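Local coordinates for Alr4995 protein (Nostoc sp., PDB 6LRH), which acts as a bifunctional arginine dihydrolase and ornithine cyclodeaminase, probably breaking arginine down to ornithine and converting ornithine to proline, at residues G137-L142 with R165-D170; D189-R194 with A337-V342. The protein carries 1 engineered substitution. One frame throughout, in Å; residues are numbered along the deposited sequence.

Interaction 1 of 2, residues G137-L142 with R165-D170. With ARG (arginine), chain C.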
# COMPACT_ATOMS: atom_id res chain seq x y z
N GLY A 137 8.86 35.93 9.86
CA GLY A 137 8.76 34.49 9.74
C GLY A 137 9.63 33.73 10.70
O GLY A 137 9.19 32.78 11.31
N PHE A 138 10.87 34.15 10.85
CA PHE A 138 11.77 33.43 11.73
C PHE A 138 12.31 34.29 12.86
O PHE A 138 12.49 33.80 13.96
CB PHE A 138 12.94 32.83 10.93
CG PHE A 138 12.51 31.80 9.96
CD1 PHE A 138 12.21 30.53 10.38
CD2 PHE A 138 12.35 32.12 8.63
CE1 PHE A 138 11.78 29.59 9.51
CE2 PHE A 138 11.92 31.18 7.75
CZ PHE A 138 11.63 29.90 8.20
N ARG A 139 12.57 35.56 12.57
CA ARG A 139 13.21 36.44 13.55
C ARG A 139 12.33 37.62 13.88
O ARG A 139 11.70 37.64 14.91
CB ARG A 139 14.56 36.92 13.05
CG ARG A 139 15.62 35.86 13.04
CD ARG A 139 15.90 35.33 14.41
NE ARG A 139 16.91 34.28 14.41
CZ ARG A 139 18.22 34.50 14.38
NH1 ARG A 139 18.69 35.74 14.34
NH2 ARG A 139 19.07 33.50 14.39
N SER A 140 12.30 38.61 13.01
CA SER A 140 11.40 39.74 13.19
C SER A 140 9.95 39.31 13.14
O SER A 140 9.58 38.41 12.41
CB SER A 140 11.66 40.81 12.14
OG SER A 140 12.95 41.34 12.29
N GLU A 141 9.15 40.00 13.94
CA GLU A 141 7.73 39.75 14.07
C GLU A 141 6.94 40.67 13.15
O GLU A 141 7.28 41.82 12.97
CB GLU A 141 7.35 39.95 15.54
CG GLU A 141 5.91 40.26 15.79
CD GLU A 141 5.02 39.06 15.58
OE1 GLU A 141 5.50 37.92 15.82
OE2 GLU A 141 3.84 39.27 15.20
N LEU A 142 5.88 40.15 12.55
CA LEU A 142 5.07 40.94 11.63
C LEU A 142 4.58 42.25 12.24
O LEU A 142 4.42 43.24 11.55
CB LEU A 142 3.87 40.12 11.15
CG LEU A 142 2.86 40.83 10.26
CD1 LEU A 142 3.48 41.19 8.93
CD2 LEU A 142 1.60 40.02 10.08
N ARG A 165 16.82 28.04 6.40
CA ARG A 165 18.21 28.33 6.07
C ARG A 165 18.34 29.79 5.66
O ARG A 165 19.43 30.35 5.69
CB ARG A 165 18.69 27.44 4.94
CG ARG A 165 18.74 25.97 5.25
CD ARG A 165 19.08 25.26 3.99
NE ARG A 165 18.12 25.61 2.95
CZ ARG A 165 18.26 25.28 1.67
NH1 ARG A 165 19.32 24.61 1.28
NH2 ARG A 165 17.34 25.64 0.81
N PHE A 166 17.22 30.38 5.28
CA PHE A 166 17.19 31.76 4.87
C PHE A 166 16.29 32.55 5.81
O PHE A 166 15.22 33.02 5.44
CB PHE A 166 16.74 31.84 3.41
CG PHE A 166 17.68 31.15 2.48
CD1 PHE A 166 18.91 31.69 2.20
CD2 PHE A 166 17.36 29.92 1.95
CE1 PHE A 166 19.79 31.03 1.38
CE2 PHE A 166 18.26 29.26 1.12
CZ PHE A 166 19.46 29.83 0.84
N TYR A 167 16.77 32.70 7.04
CA TYR A 167 15.99 33.18 8.16
C TYR A 167 15.96 34.72 8.32
O TYR A 167 15.08 35.25 8.98
CB TYR A 167 16.52 32.52 9.44
CG TYR A 167 17.96 32.85 9.70
CD1 TYR A 167 18.97 32.14 9.08
CD2 TYR A 167 18.31 33.90 10.52
CE1 TYR A 167 20.29 32.46 9.28
CE2 TYR A 167 19.63 34.23 10.73
CZ TYR A 167 20.61 33.51 10.11
OH TYR A 167 21.91 33.85 10.33
N HIS A 168 16.95 35.41 7.73
CA HIS A 168 16.96 36.87 7.61
C HIS A 168 16.71 37.24 6.19
O HIS A 168 17.20 36.58 5.31
CB HIS A 168 18.29 37.48 8.04
CG HIS A 168 18.43 37.64 9.51
ND1 HIS A 168 19.63 37.50 10.16
CD2 HIS A 168 17.52 37.92 10.47
CE1 HIS A 168 19.46 37.68 11.45
NE2 HIS A 168 18.19 37.94 11.66
N LEU A 169 16.00 38.33 5.96
CA LEU A 169 15.70 38.77 4.62
C LEU A 169 16.96 38.96 3.79
O LEU A 169 16.96 38.68 2.62
CB LEU A 169 14.90 40.05 4.64
CG LEU A 169 14.35 40.50 3.30
CD1 LEU A 169 13.41 39.48 2.71
CD2 LEU A 169 13.68 41.83 3.40
N ASP A 170 18.04 39.39 4.40
CA ASP A 170 19.21 39.75 3.62
C ASP A 170 20.06 38.55 3.21
O ASP A 170 21.12 38.71 2.67
CB ASP A 170 20.05 40.77 4.38
CG ASP A 170 20.92 40.17 5.48
OD1 ASP A 170 20.80 38.98 5.82
OD2 ASP A 170 21.75 40.91 6.03
N ARG C . 24.64 34.18 14.42
CA ARG C . 23.86 35.29 13.91
C ARG C . 22.40 35.06 14.17
O ARG C . 21.92 33.93 14.18
CB ARG C . 24.08 35.51 12.41
CG ARG C . 23.43 36.76 11.90
CD ARG C . 23.45 36.89 10.42
NE ARG C . 22.96 38.20 10.01
CZ ARG C . 22.46 38.48 8.82
NH1 ARG C . 22.05 39.70 8.55
NH2 ARG C . 22.37 37.55 7.89
OXT ARG C . 21.67 35.99 14.39
O HOH W 1 12.80 36.74 10.08

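Interaction 2 of 2, residues D189-R194 with A337-V342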
# COMPACT_ATOMS: atom_id res chain seq x y z
N ASP A 189 6.99 32.67 0.23
CA ASP A 189 5.76 31.97 -0.15
C ASP A 189 5.19 32.60 -1.40
O ASP A 189 5.78 33.52 -1.96
CB ASP A 189 4.73 31.97 0.97
CG ASP A 189 4.35 33.37 1.42
OD1 ASP A 189 4.72 34.34 0.75
OD2 ASP A 189 3.64 33.49 2.44
N SER A 190 4.05 32.11 -1.85
CA SER A 190 3.51 32.51 -3.14
C SER A 190 2.99 33.93 -3.15
O SER A 190 3.12 34.63 -4.13
CB SER A 190 2.41 31.55 -3.58
OG SER A 190 2.97 30.34 -4.03
N TYR A 191 2.39 34.35 -2.05
CA TYR A 191 1.91 35.72 -1.96
C TYR A 191 3.08 36.72 -2.00
O TYR A 191 3.00 37.74 -2.67
CB TYR A 191 1.07 35.92 -0.70
CG TYR A 191 0.99 37.35 -0.22
CD1 TYR A 191 -0.04 38.18 -0.63
CD2 TYR A 191 1.96 37.86 0.64
CE1 TYR A 191 -0.11 39.49 -0.19
CE2 TYR A 191 1.92 39.16 1.07
CZ TYR A 191 0.88 39.97 0.66
OH TYR A 191 0.85 41.28 1.11
N SER A 192 4.15 36.43 -1.28
CA SER A 192 5.32 37.31 -1.24
C SER A 192 6.00 37.41 -2.60
O SER A 192 6.44 38.49 -3.00
CB SER A 192 6.33 36.82 -0.20
OG SER A 192 5.87 37.00 1.12
N ASN A 193 6.09 36.29 -3.30
CA ASN A 193 6.59 36.26 -4.67
C ASN A 193 5.71 37.02 -5.64
O ASN A 193 6.19 37.68 -6.53
CB ASN A 193 6.75 34.82 -5.12
CG ASN A 193 8.15 34.29 -4.91
OD1 ASN A 193 8.37 33.37 -4.14
ND2 ASN A 193 9.11 34.88 -5.59
N ARG A 194 4.40 36.91 -5.47
CA ARG A 194 3.47 37.65 -6.29
C ARG A 194 3.76 39.13 -6.13
O ARG A 194 3.75 39.88 -7.10
CB ARG A 194 2.03 37.34 -5.90
CG ARG A 194 1.19 36.68 -6.99
CD ARG A 194 0.29 35.53 -6.47
NE ARG A 194 -0.71 35.97 -5.50
CZ ARG A 194 -1.12 35.24 -4.46
NH1 ARG A 194 -0.63 34.02 -4.25
NH2 ARG A 194 -2.04 35.72 -3.63
N ALA A 337 -2.33 40.49 9.67
CA ALA A 337 -1.98 40.04 8.32
C ALA A 337 -1.16 41.07 7.57
O ALA A 337 -1.24 42.25 7.85
CB ALA A 337 -3.23 39.71 7.54
N PRO A 338 -0.35 40.62 6.61
CA PRO A 338 0.45 41.55 5.81
C PRO A 338 -0.37 42.28 4.75
O PRO A 338 0.05 43.31 4.26
CB PRO A 338 1.48 40.65 5.16
CG PRO A 338 0.87 39.32 5.16
CD PRO A 338 0.05 39.22 6.39
N SER A 339 -1.53 41.76 4.42
CA SER A 339 -2.41 42.41 3.46
C SER A 339 -3.85 42.03 3.71
O SER A 339 -4.14 41.13 4.48
CB SER A 339 -2.03 42.04 2.04
OG SER A 339 -2.31 40.68 1.80
N HIS A 340 -4.76 42.71 3.03
CA HIS A 340 -6.16 42.40 3.15
C HIS A 340 -6.47 41.02 2.58
O HIS A 340 -7.22 40.26 3.17
CB HIS A 340 -7.00 43.47 2.44
CG HIS A 340 -8.46 43.35 2.71
ND1 HIS A 340 -8.99 43.46 3.98
CD2 HIS A 340 -9.51 43.15 1.88
CE1 HIS A 340 -10.30 43.32 3.91
NE2 HIS A 340 -10.64 43.13 2.65
N GLU A 341 -5.88 40.71 1.44
CA GLU A 341 -6.07 39.41 0.81
C GLU A 341 -5.75 38.28 1.77
O GLU A 341 -6.44 37.27 1.80
CB GLU A 341 -5.22 39.31 -0.44
CG GLU A 341 -5.33 38.01 -1.20
CD GLU A 341 -4.41 37.97 -2.40
OE1 GLU A 341 -3.86 39.04 -2.76
OE2 GLU A 341 -4.21 36.88 -2.99
N VAL A 342 -4.69 38.45 2.55
CA VAL A 342 -4.27 37.43 3.49
C VAL A 342 -5.17 37.48 4.72
O VAL A 342 -5.41 36.48 5.38
CB VAL A 342 -2.79 37.60 3.90
CG1 VAL A 342 -2.37 36.56 4.90
CG2 VAL A 342 -1.91 37.51 2.70

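Interaction 1 of 2, residues G137-L142 with R165-D170
Arg-139 turns its CG anti to the carbonyl carbon (chi1 -71°) and its chain bends at chi2, which brings its guanidinium alongside the ring of Tyr-167. Tyr-167 places its own CG between backbone N and carbonyl carbon (chi1 60°), and the two side chains run side by side in the same direction. Their planes are 40° apart. Tyr-167 CD2 lies over the centre of one guanidinium face, and CE2 comes within 3.8 Å of Arg-139 NH2. On the backbone side, Phe-138 crosses Tyr-167 at about a right angle, with Phe-138 CB 3.9 Å from Tyr-167 CB. A water joins the two segments here: it accepts from Arg-139 N and donates to Tyr-167 O.

The contact forms one wall of the arginine pocket in the guanidine-modifying (GME) domain, whose family fold is an alpha/beta propeller. Arg-139 grips the ligand carboxylate with two nearly straight hydrogen bonds, NH1 to ligand OXT at 3.0 Å and NH2 to ligand O at 2.9 Å. Glu-118 makes a salt bridge with Arg-139 NH1 and also bonds His-168 NE2, so it probably steadies both side chains. The His-168 ring stands almost perpendicular to the Arg-139 guanidinium, and Arg-139 CG packs 3.6 Å from His-168 NE2. On its ligand side, His-168 ND1 lies 3.3 Å from ligand CZ. Asp-170 holds the far end of the substrate. Its OD2 accepts from ligand NH1 at 2.8 Å, while OD1 accepts from ligand NH2 and more weakly from NH1. Asp-65, Arg-90, Asn-22, Asn-71 and Ala-258 supply further hydrogen bonds to the bound arginine.

Interaction 2 of 2, residues D189-R194 with A337-V342
The first turns of helices 190-199 and 340-352 meet here, and Tyr-191 is the side chain that spans the gap between them. Its CG is anti to the backbone N (chi1 157°), which carries the ring out toward the second helix. Val-342 CG2 sits over one face of that ring in a CH-pi contact, 4.0 Å from the ring centroid and 14° off the normal. The two side chains cross at about a right angle. Farther along the ring, Tyr-191 CE2 packs 4.2 Å from Pro-338 CG, and the hydroxyl end reaches Ser-339. Replacing Tyr-191 by an alanine would probably open a gap between the helix starts and leave Val-342 and Pro-338 without their aromatic partner.

One turn on, Arg-194 makes a salt bridge to Glu-341. Its NH2 meets OE2 near the guanidinium plane, although the modelled separation is short and its exact value is doubtful. Glu-341 reaches across with an extended chain, and the guanidinium and carboxylate planes are 34° apart.

The capping side chains belong to the same region. Asp-189 OD1 accepts from Ser-192 N at 3.0 Å and from Ser-192 OG at 2.9 Å. These donors approach from opposite faces of the carboxylate plane, both on the syn side. Ser-339 OG accepts a weak bond from Val-342 N at 3.3 Å. Asp-189 and Ser-339 are thus the N-cap residues of the two helices, and the contact is a meeting of two side-chain-capped helix N termini.

Overall arrangement
Following the chain from the N terminus, interaction 1 comes first. It closes a loop of 22 residues that holds helix 145-152 and strand 155-160, and it joins the loops that follow strands 132-136 and 155-160. Interaction 2 opens later, so the two are in series and neither nests nor crosses. It closes a much longer excursion of 142 residues and ties helix 190-199, in the part related to dimethylarginine dimethylhydrolases, to the start of helix 340-352 in the region related to LOR/SDH enzymes. The centres of interactions 1 and 2 are about 16 Å apart. They touch directly where Leu-142 CD2 packs against Ala-337 and Pro-338. Strands 132-136, 155-160 and 329-337 also share one mixed sheet.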